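Local coordinates for type VI immunity protein Atu4351 (Agrobacterium fabrum, PDB 6ITW) that probably protects the bacterium from a toxic effector of its own type VI secretion system, as the immunity protein of an effector-immunity pair, at residues G16-P21 / G50-G55; E9-R14 / A135-D140; Y56-N61 / L165-I170. All blocks are in the same frame, centred on the assembly; numbering follows the deposited sequence.

Contact 1. Residues G16-P21 / G50-G55; sequences GLPENP and GIWKQG
With CG of Trp52 anti to its carbonyl carbon (chi1 -89°), the indole at the end of strand 49-52 lies alongside Gly16-Pro18, and its ring nitrogen reaches the first carbonyl after helix 9-15. Trp52 NE1 donates to Gly16 O over 3.0 Å; the donor stands above the carbonyl plane, well off the lone pairs, and the N-H...O angle is a bent 139°. Pro18 lies side by side with the indole, its CG 3.6 Å from Trp52 NE1, while its CB packs on Gly50 CA at 3.7 Å. At Gly50 the two backbones come close, its CA 3.4 Å from Glu19 O. Beyond the proline, Glu19 and Ile51 form an antiparallel hydrogen-bonded pair: Glu19 N to Ile51 O is 2.8 Å and nearly straight, and Ile51 N to Glu19 O is 3.0 Å. The extended Glu19 side chain carries its carboxylate on to a salt bridge with Lys164. Three hydrogen bonds thus join the segment that follows the first helix to the outermost strand 49-52, two gripping backbone to backbone and the third satisfying the polar edge of an otherwise buried indole.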
loop_
_atom_site.group_PDB
_atom_site.type_symbol
_atom_site.label_atom_id
_atom_site.label_comp_id
_atom_site.label_asym_id
_atom_site.label_seq_id
_atom_site.Cartn_x
_atom_site.Cartn_y
_atom_site.Cartn_z
ATOM N N GLY A 16 -13.817 9.327 9.435
ATOM C CA GLY A 16 -14.056 9.019 10.827
ATOM C C GLY A 16 -12.817 8.455 11.507
ATOM O O GLY A 16 -11.689 8.557 11.015
ATOM N N LEU A 17 -13.048 7.830 12.655
ATOM C CA LEU A 17 -11.963 7.237 13.419
ATOM C C LEU A 17 -11.558 5.907 12.799
ATOM O O LEU A 17 -12.427 5.091 12.478
ATOM C CB LEU A 17 -12.372 6.996 14.865
ATOM C CG LEU A 17 -12.731 8.217 15.700
ATOM C CD1 LEU A 17 -13.459 7.781 16.986
ATOM C CD2 LEU A 17 -11.476 8.987 16.016
ATOM N N PRO A 18 -10.265 5.636 12.650
ATOM C CA PRO A 18 -9.858 4.281 12.272
ATOM C C PRO A 18 -10.428 3.244 13.234
ATOM O O PRO A 18 -10.188 3.310 14.439
ATOM C CB PRO A 18 -8.333 4.353 12.323
ATOM C CG PRO A 18 -8.033 5.815 12.082
ATOM C CD PRO A 18 -9.130 6.573 12.719
ATOM N N GLU A 19 -11.191 2.293 12.702
ATOM C CA GLU A 19 -11.919 1.313 13.498
ATOM C C GLU A 19 -11.004 0.188 13.997
ATOM O O GLU A 19 -10.052 -0.211 13.322
ATOM C CB GLU A 19 -13.050 0.758 12.639
ATOM C CG GLU A 19 -14.038 -0.205 13.299
ATOM C CD GLU A 19 -15.138 -0.656 12.308
ATOM O OE1 GLU A 19 -14.818 -1.310 11.272
ATOM O OE2 GLU A 19 -16.320 -0.322 12.552
ATOM N N ASN A 20 -11.295 -0.320 15.192
ATOM C CA ASN A 20 -10.541 -1.416 15.797
ATOM C C ASN A 20 -9.026 -1.199 15.723
ATOM O O ASN A 20 -8.303 -2.048 15.198
ATOM C CB ASN A 20 -10.894 -2.749 15.149
ATOM C CG ASN A 20 -12.366 -3.067 15.185
ATOM O OD1 ASN A 20 -12.945 -3.447 14.157
ATOM N ND2 ASN A 20 -12.983 -2.950 16.367
ATOM N N PRO A 21 -8.516 -0.077 16.222
ATOM C CA PRO A 21 -7.090 0.220 16.017
ATOM C C PRO A 21 -6.178 -0.677 16.848
ATOM O O PRO A 21 -6.478 -1.018 17.995
ATOM C CB PRO A 21 -6.969 1.685 16.453
ATOM C CG PRO A 21 -8.056 1.846 17.481
ATOM C CD PRO A 21 -9.197 0.977 17.005
ATOM N N GLY A 50 -5.763 1.497 12.427
ATOM C CA GLY A 50 -7.058 0.870 12.242
ATOM C C GLY A 50 -7.588 0.833 10.820
ATOM O O GLY A 50 -6.845 1.032 9.845
ATOM N N ILE A 51 -8.894 0.576 10.706
ATOM C CA ILE A 51 -9.562 0.294 9.439
ATOM C C ILE A 51 -10.482 1.454 9.081
ATOM O O ILE A 51 -11.113 2.051 9.963
ATOM C CB ILE A 51 -10.353 -1.024 9.524
ATOM C CG1 ILE A 51 -9.402 -2.205 9.671
ATOM C CG2 ILE A 51 -11.208 -1.211 8.277
ATOM C CD1 ILE A 51 -10.102 -3.562 9.829
ATOM N N TRP A 52 -10.525 1.794 7.790
ATOM C CA TRP A 52 -11.427 2.789 7.226
ATOM C C TRP A 52 -12.319 2.141 6.169
ATOM O O TRP A 52 -11.958 1.115 5.572
ATOM C CB TRP A 52 -10.633 3.948 6.593
ATOM C CG TRP A 52 -10.297 5.071 7.547
ATOM C CD1 TRP A 52 -10.885 5.331 8.759
ATOM C CD2 TRP A 52 -9.295 6.086 7.363
ATOM N NE1 TRP A 52 -10.308 6.446 9.340
ATOM C CE2 TRP A 52 -9.333 6.927 8.502
ATOM C CE3 TRP A 52 -8.372 6.366 6.344
ATOM C CZ2 TRP A 52 -8.481 8.028 8.650
ATOM C CZ3 TRP A 52 -7.527 7.455 6.496
ATOM C CH2 TRP A 52 -7.583 8.272 7.642
ATOM N N LYS A 53 -13.500 2.735 5.949
ATOM C CA LYS A 53 -14.413 2.348 4.854
ATOM C C LYS A 53 -14.662 0.840 4.822
ATOM O O LYS A 53 -14.714 0.214 3.761
ATOM C CB LYS A 53 -13.869 2.827 3.512
ATOM C CG LYS A 53 -13.612 4.334 3.431
ATOM C CD LYS A 53 -14.885 5.073 3.089
ATOM C CE LYS A 53 -15.292 4.858 1.624
ATOM N NZ LYS A 53 -16.783 4.716 1.489
ATOM N N GLN A 54 -14.756 0.239 6.001
ATOM C CA GLN A 54 -15.125 -1.170 6.133
ATOM C C GLN A 54 -14.084 -2.109 5.517
ATOM O O GLN A 54 -14.405 -3.222 5.084
ATOM C CB GLN A 54 -16.511 -1.415 5.533
ATOM C CG GLN A 54 -17.633 -0.558 6.173
ATOM C CD GLN A 54 -18.998 -0.943 5.630
ATOM O OE1 GLN A 54 -19.478 -2.067 5.849
ATOM N NE2 GLN A 54 -19.620 -0.027 4.887
ATOM N N GLY A 55 -12.817 -1.696 5.505
ATOM C CA GLY A 55 -11.737 -2.534 5.006
ATOM C C GLY A 55 -11.164 -2.080 3.683
ATOM O O GLY A 55 -10.228 -2.711 3.183
#

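Contact 2. Residues E9-R14 / A135-D140; sequences ENALKR and AVEGID
The Arg14 guanidinium receives its partners at the edge: Asp140 OD2 and Asn10 OD1 both lie in its plane. Glu137 O lies close by, obliquely, but at angles too poor for a hydrogen bond. Arg14 NH2 forms a salt bridge to Asp140 OD2 at 3.1 Å, its hydrogen bond weak and bent and the two planes turned 55° apart; Asp140 OD1 is equally near NH2. Arg14 NH1 donates a weak bond of 3.4 Å to Asn10 OD1, one turn back along the helix. Glu137 crosses Asn10 at about a right angle, amide and carboxylate planes 84° apart, and Glu137 CG comes 3.4 Å from Asn10 OD1. Its chi1 of -82° and extended chain bring the carboxylate to a water, which donates to Glu137 OE2 at 2.6 Å and accepts from Ala11 N at 2.8 Å, linking the first turn of helix 9-15 to the other helix. On the buried side Ala11 CB meets Val136 CG1 at 4.3 Å, and both side chains touch Trp52. This is helix-helix packing at the C-terminal end of helix 128-137, with an apolar inner side and a polar outer side; it joins the GAD-like region to the beginning of the Tdi1 C-terminal region.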
loop_
_atom_site.group_PDB
_atom_site.type_symbol
_atom_site.label_atom_id
_atom_site.label_comp_id
_atom_site.label_asym_id
_atom_site.label_seq_id
_atom_site.Cartn_x
_atom_site.Cartn_y
_atom_site.Cartn_z
ATOM N N GLU A 9 -7.049 16.593 9.541
ATOM C CA GLU A 9 -8.412 17.104 9.711
ATOM C C GLU A 9 -9.341 16.600 8.619
ATOM O O GLU A 9 -10.419 16.063 8.895
ATOM C CB GLU A 9 -8.401 18.639 9.689
ATOM C CG GLU A 9 -7.828 19.320 10.930
ATOM C CD GLU A 9 -6.374 19.735 10.770
ATOM O OE1 GLU A 9 -5.666 19.153 9.909
ATOM O OE2 GLU A 9 -5.942 20.657 11.505
ATOM N N ASN A 10 -8.925 16.769 7.363
ATOM C CA ASN A 10 -9.766 16.412 6.233
ATOM C C ASN A 10 -9.982 14.905 6.155
ATOM O O ASN A 10 -11.116 14.441 5.971
ATOM C CB ASN A 10 -9.130 16.953 4.949
ATOM C CG ASN A 10 -10.007 16.754 3.742
ATOM O OD1 ASN A 10 -9.665 16.007 2.813
ATOM N ND2 ASN A 10 -11.165 17.404 3.752
ATOM N N ALA A 11 -8.910 14.116 6.296
ATOM C CA ALA A 11 -9.093 12.669 6.257
ATOM C C ALA A 11 -10.043 12.220 7.359
ATOM O O ALA A 11 -10.923 11.378 7.130
ATOM C CB ALA A 11 -7.744 11.948 6.374
ATOM N N LEU A 12 -9.895 12.792 8.561
ATOM C CA LEU A 12 -10.746 12.379 9.674
ATOM C C LEU A 12 -12.195 12.781 9.428
ATOM O O LEU A 12 -13.118 12.001 9.705
ATOM C CB LEU A 12 -10.224 12.979 10.978
ATOM C CG LEU A 12 -9.034 12.224 11.555
ATOM C CD1 LEU A 12 -8.352 13.072 12.628
ATOM C CD2 LEU A 12 -9.472 10.856 12.094
ATOM N N LYS A 13 -12.406 13.989 8.889
ATOM C CA LYS A 13 -13.737 14.413 8.482
ATOM C C LYS A 13 -14.373 13.392 7.541
ATOM O O LYS A 13 -15.491 12.925 7.777
ATOM C CB LYS A 13 -13.652 15.789 7.821
ATOM C CG LYS A 13 -14.997 16.413 7.481
ATOM C CD LYS A 13 -14.780 17.749 6.782
ATOM C CE LYS A 13 -16.086 18.491 6.584
ATOM N NZ LYS A 13 -16.972 17.761 5.649
ATOM N N ARG A 14 -13.639 12.979 6.505
ATOM C CA ARG A 14 -14.219 12.086 5.507
ATOM C C ARG A 14 -14.296 10.635 5.967
ATOM O O ARG A 14 -15.219 9.920 5.558
ATOM C CB ARG A 14 -13.436 12.196 4.201
ATOM C CG ARG A 14 -13.414 13.642 3.689
ATOM C CD ARG A 14 -12.373 13.886 2.621
ATOM N NE ARG A 14 -12.377 12.832 1.614
ATOM C CZ ARG A 14 -11.433 12.694 0.692
ATOM N NH1 ARG A 14 -10.417 13.550 0.660
ATOM N NH2 ARG A 14 -11.497 11.702 -0.191
ATOM N N ALA A 135 -1.616 11.776 0.214
ATOM C CA ALA A 135 -1.794 10.353 -0.049
ATOM C C ALA A 135 -2.842 9.758 0.882
ATOM O O ALA A 135 -3.670 8.951 0.448
ATOM C CB ALA A 135 -0.460 9.602 0.080
ATOM N N VAL A 136 -2.842 10.163 2.160
ATOM C CA VAL A 136 -3.773 9.564 3.120
ATOM C C VAL A 136 -5.210 10.007 2.831
ATOM O O VAL A 136 -6.153 9.215 2.954
ATOM C CB VAL A 136 -3.342 9.891 4.561
ATOM C CG1 VAL A 136 -4.385 9.425 5.569
ATOM C CG2 VAL A 136 -2.000 9.231 4.860
ATOM N N GLU A 137 -5.397 11.269 2.424
ATOM C CA GLU A 137 -6.720 11.740 2.020
ATOM C C GLU A 137 -7.256 10.963 0.823
ATOM O O GLU A 137 -8.477 10.830 0.663
ATOM C CB GLU A 137 -6.670 13.236 1.679
ATOM C CG GLU A 137 -6.760 14.181 2.886
ATOM C CD GLU A 137 -6.150 15.567 2.622
ATOM O OE1 GLU A 137 -6.048 15.979 1.443
ATOM O OE2 GLU A 137 -5.752 16.243 3.599
ATOM N N GLY A 138 -6.372 10.426 -0.019
ATOM C CA GLY A 138 -6.812 9.787 -1.242
ATOM C C GLY A 138 -7.164 8.309 -1.194
ATOM O O GLY A 138 -7.498 7.753 -2.243
ATOM N N ILE A 139 -7.145 7.647 -0.031
ATOM C CA ILE A 139 -7.205 6.182 0.006
ATOM C C ILE A 139 -8.568 5.647 -0.424
ATOM O O ILE A 139 -8.778 4.428 -0.473
ATOM C CB ILE A 139 -6.814 5.633 1.396
ATOM C CG1 ILE A 139 -7.681 6.211 2.529
ATOM C CG2 ILE A 139 -5.355 5.917 1.668
ATOM C CD1 ILE A 139 -9.067 5.587 2.683
ATOM N N ASP A 140 -9.514 6.534 -0.722
ATOM C CA ASP A 140 -10.817 6.086 -1.203
ATOM C C ASP A 140 -10.946 6.123 -2.727
ATOM O O ASP A 140 -12.008 5.769 -3.251
ATOM C CB ASP A 140 -11.938 6.913 -0.563
ATOM C CG ASP A 140 -11.876 8.395 -0.942
ATOM O OD1 ASP A 140 -10.791 8.906 -1.323
ATOM O OD2 ASP A 140 -12.934 9.056 -0.844
HETATM O O HOH W 1 -6.432 15.257 5.914
#

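Contact 3. Residues Y56-N61 / L165-I170; sequences YFQFCN and LQLGQI
A type II beta turn, Gln166 to Gln169, leads into strand 169-173 and is held by one glutamine side chain from strand 57-59 of the large mixed sheet. Gln58 makes both hydrogen bonds across the contact. With its CG between the backbone N and the carbonyl carbon (chi1 64°) and the chain extended beyond it, the amide reaches the turn. There both ends of the amide are used. Gln58 OE1 accepts from Gly168 N at 2.8 Å, a nearly straight bond with the donor in the carbonyl plane of the amide. Gln58 NE2 donates to Gln169 O at 3.0 Å; this bond is more bent, 137° at the hydrogen, and the acceptor is tilted 29° from the amide plane although the donor stands nearly along the C=O axis of Gln169. Two bonds of opposite polarity fix the rotation of the amide and distinguish its oxygen from its nitrogen.

Leu167, at the corner of the turn, adds the apolar part: its CD1 comes 4.1 Å from Gln58 CB and 3.8 Å from Phe59 O, and the same side chain leans on Ile51. Gly168 takes a positive phi, as the third residue of a type II turn usually does. The turn is closed by Gln169 N to Gln166 O at 2.9 Å, while Gln169 OE1 turns back to accept from Gln166 N at 3.0 Å. Outside the contact, the backbones of Gly168 and Ile170 bond to Ala193 and Val191, which places the turn at the start of the two-stranded antiparallel sheet. It is a type II beta turn whose main-chain N-H and C=O groups are bound by a side-chain amide, here joining strand 57-59, within the GAD-like region, to the Tdi1 C-terminal region.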
loop_
_atom_site.group_PDB
_atom_site.type_symbol
_atom_site.label_atom_id
_atom_site.label_comp_id
_atom_site.label_asym_id
_atom_site.label_seq_id
_atom_site.Cartn_x
_atom_site.Cartn_y
_atom_site.Cartn_z
ATOM N N TYR A 56 -11.687 -0.996 3.108
ATOM C CA TYR A 56 -11.168 -0.489 1.843
ATOM C C TYR A 56 -9.723 -0.020 1.978
ATOM O O TYR A 56 -8.968 -0.029 0.995
ATOM C CB TYR A 56 -12.070 0.645 1.357
ATOM C CG TYR A 56 -11.925 1.028 -0.087
ATOM C CD1 TYR A 56 -12.690 0.402 -1.075
ATOM C CD2 TYR A 56 -11.047 2.041 -0.467
ATOM C CE1 TYR A 56 -12.568 0.762 -2.412
ATOM C CE2 TYR A 56 -10.919 2.415 -1.789
ATOM C CZ TYR A 56 -11.680 1.768 -2.761
ATOM O OH TYR A 56 -11.554 2.140 -4.073
ATOM N N PHE A 57 -9.328 0.401 3.181
ATOM C CA PHE A 57 -7.950 0.739 3.512
ATOM C C PHE A 57 -7.749 0.444 4.995
ATOM O O PHE A 57 -8.674 0.568 5.794
ATOM C CB PHE A 57 -7.625 2.209 3.182
ATOM C CG PHE A 57 -6.175 2.605 3.450
ATOM C CD1 PHE A 57 -5.191 2.449 2.472
ATOM C CD2 PHE A 57 -5.806 3.155 4.674
ATOM C CE1 PHE A 57 -3.868 2.833 2.716
ATOM C CE2 PHE A 57 -4.492 3.527 4.935
ATOM C CZ PHE A 57 -3.518 3.369 3.957
ATOM N N GLN A 58 -6.553 0.009 5.351
ATOM C CA GLN A 58 -6.201 -0.200 6.742
ATOM C C GLN A 58 -4.764 0.248 6.923
ATOM O O GLN A 58 -3.964 0.164 5.989
ATOM C CB GLN A 58 -6.347 -1.660 7.173
ATOM C CG GLN A 58 -5.410 -2.611 6.464
ATOM C CD GLN A 58 -5.762 -4.056 6.723
ATOM O OE1 GLN A 58 -5.188 -4.695 7.611
ATOM N NE2 GLN A 58 -6.721 -4.591 5.946
ATOM N N PHE A 59 -4.448 0.752 8.116
ATOM C CA PHE A 59 -3.083 1.137 8.433
ATOM C C PHE A 59 -2.378 -0.046 9.062
ATOM O O PHE A 59 -3.010 -0.923 9.668
ATOM C CB PHE A 59 -3.033 2.327 9.393
ATOM C CG PHE A 59 -3.539 3.601 8.810
ATOM C CD1 PHE A 59 -4.899 3.931 8.885
ATOM C CD2 PHE A 59 -2.663 4.488 8.190
ATOM C CE1 PHE A 59 -5.383 5.134 8.336
ATOM C CE2 PHE A 59 -3.139 5.687 7.642
ATOM C CZ PHE A 59 -4.503 6.007 7.726
ATOM N N CYS A 60 -1.056 -0.064 8.912
ATOM C CA CYS A 60 -0.253 -1.164 9.416
ATOM C C CYS A 60 1.009 -0.616 10.065
ATOM O O CYS A 60 1.469 0.485 9.753
ATOM C CB CYS A 60 0.117 -2.164 8.299
ATOM S SG CYS A 60 1.209 -1.497 6.981
ATOM N N ASN A 61 1.570 -1.413 10.965
ATOM C CA ASN A 61 2.851 -1.091 11.569
ATOM C C ASN A 61 3.978 -1.388 10.587
ATOM O O ASN A 61 4.184 -2.554 10.239
ATOM C CB ASN A 61 3.018 -1.887 12.866
ATOM C CG ASN A 61 4.219 -1.442 13.679
ATOM O OD1 ASN A 61 5.289 -1.133 13.127
ATOM N ND2 ASN A 61 4.046 -1.395 15.004
ATOM N N LEU A 165 -13.079 -7.296 6.255
ATOM C CA LEU A 165 -11.737 -7.738 6.619
ATOM C C LEU A 165 -11.439 -7.383 8.077
ATOM O O LEU A 165 -11.781 -6.292 8.554
ATOM C CB LEU A 165 -10.684 -7.108 5.698
ATOM C CG LEU A 165 -10.635 -7.550 4.231
ATOM C CD1 LEU A 165 -9.777 -6.581 3.437
ATOM C CD2 LEU A 165 -10.137 -8.998 4.081
ATOM N N GLN A 166 -10.809 -8.317 8.780
ATOM C CA GLN A 166 -10.177 -8.034 10.061
ATOM C C GLN A 166 -8.804 -7.397 9.851
ATOM O O GLN A 166 -8.126 -7.653 8.845
ATOM C CB GLN A 166 -10.038 -9.333 10.872
ATOM C CG GLN A 166 -11.387 -9.860 11.385
ATOM C CD GLN A 166 -11.445 -11.382 11.485
ATOM O OE1 GLN A 166 -10.488 -12.026 11.933
ATOM N NE2 GLN A 166 -12.578 -11.965 11.064
ATOM N N LEU A 167 -8.385 -6.575 10.818
ATOM C CA LEU A 167 -7.088 -5.911 10.713
ATOM C C LEU A 167 -6.004 -6.953 10.486
ATOM O O LEU A 167 -5.925 -7.946 11.210
ATOM C CB LEU A 167 -6.778 -5.085 11.974
ATOM C CG LEU A 167 -5.562 -4.143 11.862
ATOM C CD1 LEU A 167 -5.905 -2.868 11.092
ATOM C CD2 LEU A 167 -4.952 -3.788 13.210
ATOM N N GLY A 168 -5.188 -6.743 9.455
ATOM C CA GLY A 168 -4.171 -7.702 9.104
ATOM C C GLY A 168 -4.593 -8.765 8.111
ATOM O O GLY A 168 -3.824 -9.712 7.893
ATOM N N GLN A 169 -5.773 -8.642 7.497
ATOM C CA GLN A 169 -6.166 -9.475 6.363
ATOM C C GLN A 169 -6.382 -8.649 5.101
ATOM O O GLN A 169 -6.571 -7.432 5.161
ATOM C CB GLN A 169 -7.463 -10.224 6.622
ATOM C CG GLN A 169 -7.465 -11.143 7.793
ATOM C CD GLN A 169 -8.847 -11.726 7.965
ATOM O OE1 GLN A 169 -9.854 -10.999 7.874
ATOM N NE2 GLN A 169 -8.915 -13.041 8.161
ATOM N N ILE A 170 -6.387 -9.345 3.951
ATOM C CA ILE A 170 -6.735 -8.776 2.648
ATOM C C ILE A 170 -7.564 -9.807 1.883
ATOM O O ILE A 170 -7.605 -10.985 2.235
ATOM C CB ILE A 170 -5.495 -8.383 1.803
ATOM C CG1 ILE A 170 -4.583 -9.595 1.595
ATOM C CG2 ILE A 170 -4.705 -7.244 2.445
ATOM C CD1 ILE A 170 -3.417 -9.347 0.592
#

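How the contacts relate
From the N terminus, helix 9-15 supplies the first half of contact 2, and the segment just after it opens contact 1, which closes at strand 49-52. Strand 57-59 follows directly and begins contact 3. The chain then passes through four more strands of the mixed sheet (84-90 to 113-116) and helix 128-137 to 135-140, closing contact 2, and on to 165-170, closing contact 3. Contact 1 therefore lies within the span of contact 2, contacts 2 and 3 cross, and contacts 1 and 3 are in series. Strands 49-52 and 57-59 are sheet neighbours. Trp52 is shared by all three contacts, and Ile139 packs on Tyr56 and Phe57, where the C-terminal region meets the GAD-like domain.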